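Local coordinates for protein type III restriction-modification enzyme EcoP15I Mod subunit (Escherichia coli, PDB 4ZCF) that binds the DNA site 5'-CAGCAG-3' and methylates one of its adenines at N6, using S-adenosyl-L-methionine, and serves with the Res subunit in DNA restriction, at residues L490-L495 and F507-L512; T447-F452 and K500-Q505. One frame throughout, in Å; residues are numbered along the deposited sequence.

Contact 1: L490-L495 and F507-L512; sequences LTKERL and FKVYQL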
loop_
_atom_site.group_PDB
_atom_site.type_symbol
_atom_site.label_atom_id
_atom_site.label_comp_id
_atom_site.label_asym_id
_atom_site.label_seq_id
_atom_site.Cartn_x
_atom_site.Cartn_y
_atom_site.Cartn_z
ATOM N N LEU A 490 0.736 21.528 25.732
ATOM C CA LEU A 490 2.003 21.934 25.101
ATOM C C LEU A 490 1.846 21.987 23.605
ATOM O O LEU A 490 2.430 22.867 22.959
ATOM C CB LEU A 490 3.113 20.936 25.394
ATOM C CG LEU A 490 3.651 20.860 26.786
ATOM C CD1 LEU A 490 4.001 19.425 27.103
ATOM C CD2 LEU A 490 4.864 21.803 26.967
ATOM N N THR A 491 1.101 21.002 23.049
ATOM C CA THR A 491 0.804 20.885 21.625
ATOM C C THR A 491 -0.018 22.070 21.185
ATOM O O THR A 491 0.358 22.703 20.207
ATOM C CB THR A 491 0.148 19.524 21.307
ATOM O OG1 THR A 491 1.049 18.501 21.720
ATOM C CG2 THR A 491 -0.205 19.358 19.822
ATOM N N LYS A 492 -1.129 22.372 21.895
ATOM C CA LYS A 492 -2.028 23.506 21.597
ATOM C C LYS A 492 -1.235 24.821 21.600
ATOM O O LYS A 492 -1.312 25.568 20.623
ATOM C CB LYS A 492 -3.202 23.549 22.600
ATOM C CG LYS A 492 -4.188 24.717 22.402
ATOM C CD LYS A 492 -5.152 24.785 23.600
ATOM C CE LYS A 492 -6.267 25.786 23.398
ATOM N NZ LYS A 492 -7.209 25.784 24.545
ATOM N N GLU A 493 -0.419 25.044 22.652
ATOM C CA GLU A 493 0.450 26.206 22.798
ATOM C C GLU A 493 1.489 26.322 21.689
ATOM O O GLU A 493 1.696 27.436 21.191
ATOM C CB GLU A 493 1.124 26.227 24.189
ATOM C CG GLU A 493 2.078 27.397 24.449
ATOM C CD GLU A 493 1.533 28.819 24.517
ATOM O OE1 GLU A 493 0.481 29.106 23.900
ATOM O OE2 GLU A 493 2.200 29.668 25.150
ATOM N N ARG A 494 2.133 25.193 21.289
ATOM C CA ARG A 494 3.155 25.195 20.221
ATOM C C ARG A 494 2.582 25.673 18.912
ATOM O O ARG A 494 3.285 26.335 18.150
ATOM C CB ARG A 494 3.792 23.804 20.012
ATOM C CG ARG A 494 5.081 23.874 19.216
ATOM C CD ARG A 494 5.036 23.405 17.761
ATOM N NE ARG A 494 5.799 22.157 17.699
ATOM C CZ ARG A 494 6.745 21.851 16.824
ATOM N NH1 ARG A 494 7.014 22.662 15.816
ATOM N NH2 ARG A 494 7.397 20.705 16.925
ATOM N N LEU A 495 1.327 25.283 18.621
ATOM C CA LEU A 495 0.626 25.649 17.393
ATOM C C LEU A 495 0.200 27.102 17.447
ATOM O O LEU A 495 0.275 27.783 16.439
ATOM C CB LEU A 495 -0.575 24.727 17.193
ATOM C CG LEU A 495 -0.367 23.380 16.509
ATOM C CD1 LEU A 495 0.750 22.606 17.133
ATOM C CD2 LEU A 495 -1.632 22.551 16.572
ATOM N N PHE A 507 -6.025 27.845 13.737
ATOM C CA PHE A 507 -6.525 26.476 13.708
ATOM C C PHE A 507 -7.696 26.360 14.688
ATOM O O PHE A 507 -7.725 27.073 15.696
ATOM C CB PHE A 507 -5.400 25.466 14.090
ATOM C CG PHE A 507 -4.845 25.617 15.492
ATOM C CD1 PHE A 507 -3.961 26.640 15.802
ATOM C CD2 PHE A 507 -5.219 24.736 16.506
ATOM C CE1 PHE A 507 -3.487 26.799 17.098
ATOM C CE2 PHE A 507 -4.727 24.886 17.801
ATOM C CZ PHE A 507 -3.862 25.913 18.088
ATOM N N LYS A 508 -8.635 25.422 14.416
ATOM C CA LYS A 508 -9.767 25.153 15.289
ATOM C C LYS A 508 -9.469 23.962 16.192
ATOM O O LYS A 508 -8.768 23.035 15.786
ATOM C CB LYS A 508 -11.052 24.950 14.480
ATOM C CG LYS A 508 -11.741 26.269 14.114
ATOM C CD LYS A 508 -12.777 26.161 12.997
ATOM C CE LYS A 508 -13.975 25.273 13.268
ATOM N NZ LYS A 508 -14.863 25.174 12.070
ATOM N N VAL A 509 -9.949 24.028 17.449
ATOM C CA VAL A 509 -9.794 22.970 18.460
ATOM C C VAL A 509 -11.142 22.236 18.616
ATOM O O VAL A 509 -12.201 22.859 18.569
ATOM C CB VAL A 509 -9.201 23.467 19.821
ATOM C CG1 VAL A 509 -9.101 22.343 20.853
ATOM C CG2 VAL A 509 -7.832 24.099 19.623
ATOM N N TYR A 510 -11.067 20.907 18.728
ATOM C CA TYR A 510 -12.154 19.965 18.935
ATOM C C TYR A 510 -11.674 18.973 19.954
ATOM O O TYR A 510 -10.465 18.771 20.076
ATOM C CB TYR A 510 -12.521 19.254 17.631
ATOM C CG TYR A 510 -13.385 20.109 16.745
ATOM C CD1 TYR A 510 -14.764 20.116 16.886
ATOM C CD2 TYR A 510 -12.820 20.982 15.823
ATOM C CE1 TYR A 510 -15.567 20.932 16.092
ATOM C CE2 TYR A 510 -13.613 21.821 15.037
ATOM C CZ TYR A 510 -14.982 21.811 15.194
ATOM O OH TYR A 510 -15.762 22.605 14.392
ATOM N N GLN A 511 -12.598 18.409 20.728
ATOM C CA GLN A 511 -12.289 17.444 21.785
ATOM C C GLN A 511 -13.364 16.374 21.950
ATOM O O GLN A 511 -14.537 16.620 21.667
ATOM C CB GLN A 511 -12.047 18.160 23.124
ATOM C CG GLN A 511 -13.190 19.079 23.568
ATOM C CD GLN A 511 -12.713 20.005 24.639
ATOM O OE1 GLN A 511 -12.510 19.612 25.795
ATOM N NE2 GLN A 511 -12.451 21.244 24.257
ATOM N N LEU A 512 -12.960 15.192 22.424
ATOM C CA LEU A 512 -13.906 14.116 22.696
ATOM C C LEU A 512 -14.681 14.435 23.983
ATOM O O LEU A 512 -14.089 14.919 24.962
ATOM C CB LEU A 512 -13.202 12.754 22.840
ATOM C CG LEU A 512 -12.630 12.095 21.610
ATOM C CD1 LEU A 512 -11.933 10.829 21.997
ATOM C CD2 LEU A 512 -13.698 11.837 20.548
#

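Contact 2: T447-F452 and K500-Q505; sequences TAHTVF and KKNRDQ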
loop_
_atom_site.group_PDB
_atom_site.type_symbol
_atom_site.label_atom_id
_atom_site.label_comp_id
_atom_site.label_asym_id
_atom_site.label_seq_id
_atom_site.Cartn_x
_atom_site.Cartn_y
_atom_site.Cartn_z
ATOM N N THR A 447 4.114 18.512 12.468
ATOM C CA THR A 447 3.464 18.433 11.148
ATOM C C THR A 447 2.612 19.659 10.876
ATOM O O THR A 447 2.623 20.190 9.779
ATOM C CB THR A 447 2.706 17.086 10.989
ATOM O OG1 THR A 447 3.580 16.028 11.336
ATOM C CG2 THR A 447 2.244 16.846 9.588
ATOM N N ALA A 448 1.870 20.094 11.887
ATOM C CA ALA A 448 0.993 21.255 11.860
ATOM C C ALA A 448 1.831 22.502 11.599
ATOM O O ALA A 448 1.512 23.255 10.695
ATOM C CB ALA A 448 0.255 21.355 13.184
ATOM N N HIS A 449 2.964 22.641 12.313
ATOM C CA HIS A 449 3.914 23.739 12.171
ATOM C C HIS A 449 4.432 23.786 10.729
ATOM O O HIS A 449 4.378 24.838 10.090
ATOM C CB HIS A 449 5.058 23.590 13.193
ATOM C CG HIS A 449 5.963 24.786 13.311
ATOM N ND1 HIS A 449 6.814 24.943 14.402
ATOM C CD2 HIS A 449 6.149 25.832 12.465
ATOM C CE1 HIS A 449 7.489 26.057 14.178
ATOM N NE2 HIS A 449 7.111 26.638 13.036
ATOM N N THR A 450 4.874 22.634 10.207
ATOM C CA THR A 450 5.356 22.449 8.845
ATOM C C THR A 450 4.319 22.937 7.824
ATOM O O THR A 450 4.706 23.509 6.816
ATOM C CB THR A 450 5.746 20.969 8.663
ATOM O OG1 THR A 450 6.833 20.645 9.545
ATOM C CG2 THR A 450 6.105 20.626 7.235
ATOM N N VAL A 451 3.014 22.735 8.080
ATOM C CA VAL A 451 1.940 23.221 7.191
ATOM C C VAL A 451 1.890 24.769 7.243
ATOM O O VAL A 451 1.786 25.399 6.188
ATOM C CB VAL A 451 0.560 22.527 7.424
ATOM C CG1 VAL A 451 -0.536 23.180 6.602
ATOM C CG2 VAL A 451 0.636 21.028 7.098
ATOM N N PHE A 452 2.053 25.375 8.453
ATOM C CA PHE A 452 2.110 26.843 8.612
ATOM C C PHE A 452 3.246 27.412 7.757
ATOM O O PHE A 452 2.968 28.267 6.921
ATOM C CB PHE A 452 2.242 27.283 10.094
ATOM C CG PHE A 452 1.032 27.066 10.993
ATOM C CD1 PHE A 452 -0.260 27.318 10.533
ATOM C CD2 PHE A 452 1.192 26.673 12.321
ATOM C CE1 PHE A 452 -1.368 27.182 11.376
ATOM C CE2 PHE A 452 0.077 26.510 13.157
ATOM C CZ PHE A 452 -1.194 26.769 12.676
ATOM N N LYS A 500 1.363 32.384 15.336
ATOM C CA LYS A 500 1.641 33.803 15.611
ATOM C C LYS A 500 2.813 34.256 14.758
ATOM O O LYS A 500 2.713 35.288 14.087
ATOM C CB LYS A 500 1.884 34.027 17.100
ATOM N N LYS A 501 3.873 33.428 14.693
ATOM C CA LYS A 501 4.967 33.539 13.721
ATOM C C LYS A 501 4.221 32.890 12.531
ATOM O O LYS A 501 3.287 32.140 12.791
ATOM C CB LYS A 501 6.149 32.632 14.106
ATOM C CG LYS A 501 6.653 32.756 15.540
ATOM C CD LYS A 501 7.835 31.810 15.786
ATOM C CE LYS A 501 8.330 31.813 17.220
ATOM N NZ LYS A 501 9.449 32.777 17.433
ATOM N N ASN A 502 4.543 33.149 11.269
ATOM C CA ASN A 502 3.736 32.530 10.180
ATOM C C ASN A 502 2.346 33.137 9.864
ATOM O O ASN A 502 1.474 32.460 9.308
ATOM C CB ASN A 502 3.718 30.986 10.186
ATOM C CG ASN A 502 5.073 30.376 10.292
ATOM O OD1 ASN A 502 5.866 30.393 9.347
ATOM N ND2 ASN A 502 5.369 29.845 11.460
ATOM N N ARG A 503 2.178 34.426 10.177
ATOM C CA ARG A 503 1.054 35.308 9.826
ATOM C C ARG A 503 -0.368 35.046 10.348
ATOM O O ARG A 503 -1.340 35.379 9.648
ATOM C CB ARG A 503 1.065 35.629 8.308
ATOM C CG ARG A 503 2.370 36.262 7.779
ATOM C CD ARG A 503 2.759 37.565 8.487
ATOM N NE ARG A 503 1.837 38.669 8.198
ATOM C CZ ARG A 503 1.965 39.901 8.682
ATOM N NH1 ARG A 503 2.987 40.208 9.474
ATOM N NH2 ARG A 503 1.095 40.844 8.349
ATOM N N ASP A 504 -0.493 34.552 11.601
ATOM C CA ASP A 504 -1.780 34.292 12.273
ATOM C C ASP A 504 -2.722 33.394 11.460
ATOM O O ASP A 504 -3.920 33.686 11.355
ATOM C CB ASP A 504 -2.483 35.607 12.696
ATOM C CG ASP A 504 -1.704 36.446 13.690
ATOM O OD1 ASP A 504 -1.686 36.080 14.891
ATOM O OD2 ASP A 504 -1.132 37.487 13.273
ATOM N N GLN A 505 -2.191 32.294 10.896
ATOM C CA GLN A 505 -3.002 31.358 10.107
ATOM C C GLN A 505 -4.151 30.718 10.867
ATOM O O GLN A 505 -5.170 30.401 10.256
ATOM C CB GLN A 505 -2.145 30.280 9.453
ATOM C CG GLN A 505 -1.483 30.766 8.184
ATOM C CD GLN A 505 -0.745 29.684 7.456
ATOM O OE1 GLN A 505 0.451 29.817 7.182
ATOM N NE2 GLN A 505 -1.464 28.631 7.054
#

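Contact 1: L490-L495 and F507-L512
Lys492 sends its side chain across strand 508-514 at Val509, with Lys492 CE 4.4 Å from Val509 CG2. Every torsion of this lysine is close to 180°, chi1 being 179°, and the straight chain reaches past Val509 to a salt bridge between NZ and Asp81. The carbonyl of the same residue lies beside the Phe507 ring: Lys492 O is 3.6 Å from Phe507 CZ, oblique to the ring. Helix 487-500 here packs on the sheet of the Rossmann-like methyltransferase domain. It lies in the connection from strand 461-468 to strand 508-514, which run parallel with strand 96-99 between them, a beta-alpha-beta crossover that passes over one strand. One turn on, Leu495 lies over a face of the Phe507 ring. Leu495 CB makes a CH-pi contact, 3.9 Å from the centroid of the Phe507 ring and 29° off its normal, while Leu495 CD2 lies toward the rim, 4.1 Å from Phe507 CE2. The two side chains cross at about a right angle. Phe507 meets the helix with CG between its backbone N and carbonyl carbon (chi1 63°), and the same ring also touches His84 and Leu97. With an alanine at Phe507 the ring is lost, which would probably leave a gap against Leu495 CB and take from Leu495 the ring face it packs on. Val509 points its CB at the helix, and its backbone N is hydrogen-bonded to Asn85 OD1.

Contact 2: T447-F452 and K500-Q505
Helix 446-455 follows the glycine-rich turn that contains Gly443 and Ser444, and one side of it, from His449 to Phe452, leans on the 500-505 loop leading out of helix 487-500. His449, in the first turns, sends its ring toward the loop with CG anti to the backbone N (chi1 -170°). His449 NE2 comes 4.0 Å from Asn502 ND2, and the imidazole and amide planes are 70° apart. That amide is held by the chain around it: ND2 bonds to Ala498 O near the end of helix 487-500, and OD1 to Asn456 ND2 just beyond helix 446-455, tying the two helix ends together. Nearer the backbone, Asn502 CB rests 4.0 Å from Phe452 CB. The CD1 side of the Phe452 ring lies against Gln505, whose CB is 3.7 Å from Phe452 CD1, oblique to the ring. Phe452 and the extended Gln505 chain slide past each other in opposite directions, and the ring meets Phe464 of strand 461-468 edge-to-face. Asn502, Arg503 and Asp504 all have positive phi, which curls the loop back to bring both Asn502 and Gln505 against Phe452. Helix 446-455, joining the adjacent parallel strands 434-439 and 461-468, is the helix of a classic Rossmann-type beta-alpha-beta unit.

In the fold
The centres of contacts 1 and 2 lie 13 Å apart, and helix 487-500 with its trailing loop serves both: contact 1 faces strand 508-514, contact 2 helix 446-455. Between them Leu495 CG lies 3.9 Å from Ala448 CB, and Phe507 CD1 4.2 Å from Phe452 CZ. Arg494 NH1 approaches His449 ND1 to 2.7 Å, while Arg494 NE bonds to Ser444 O in the glycine-rich turn, which resembles the cofactor-binding motif of this family. Residues 123-126, just after strand 117-122, the neighbour of strand 434-439, are predicted to bind S-adenosyl methionine. The nearest atoms of contacts 1 and 2 stay about 31 Å and 25 Å from the bound DNA.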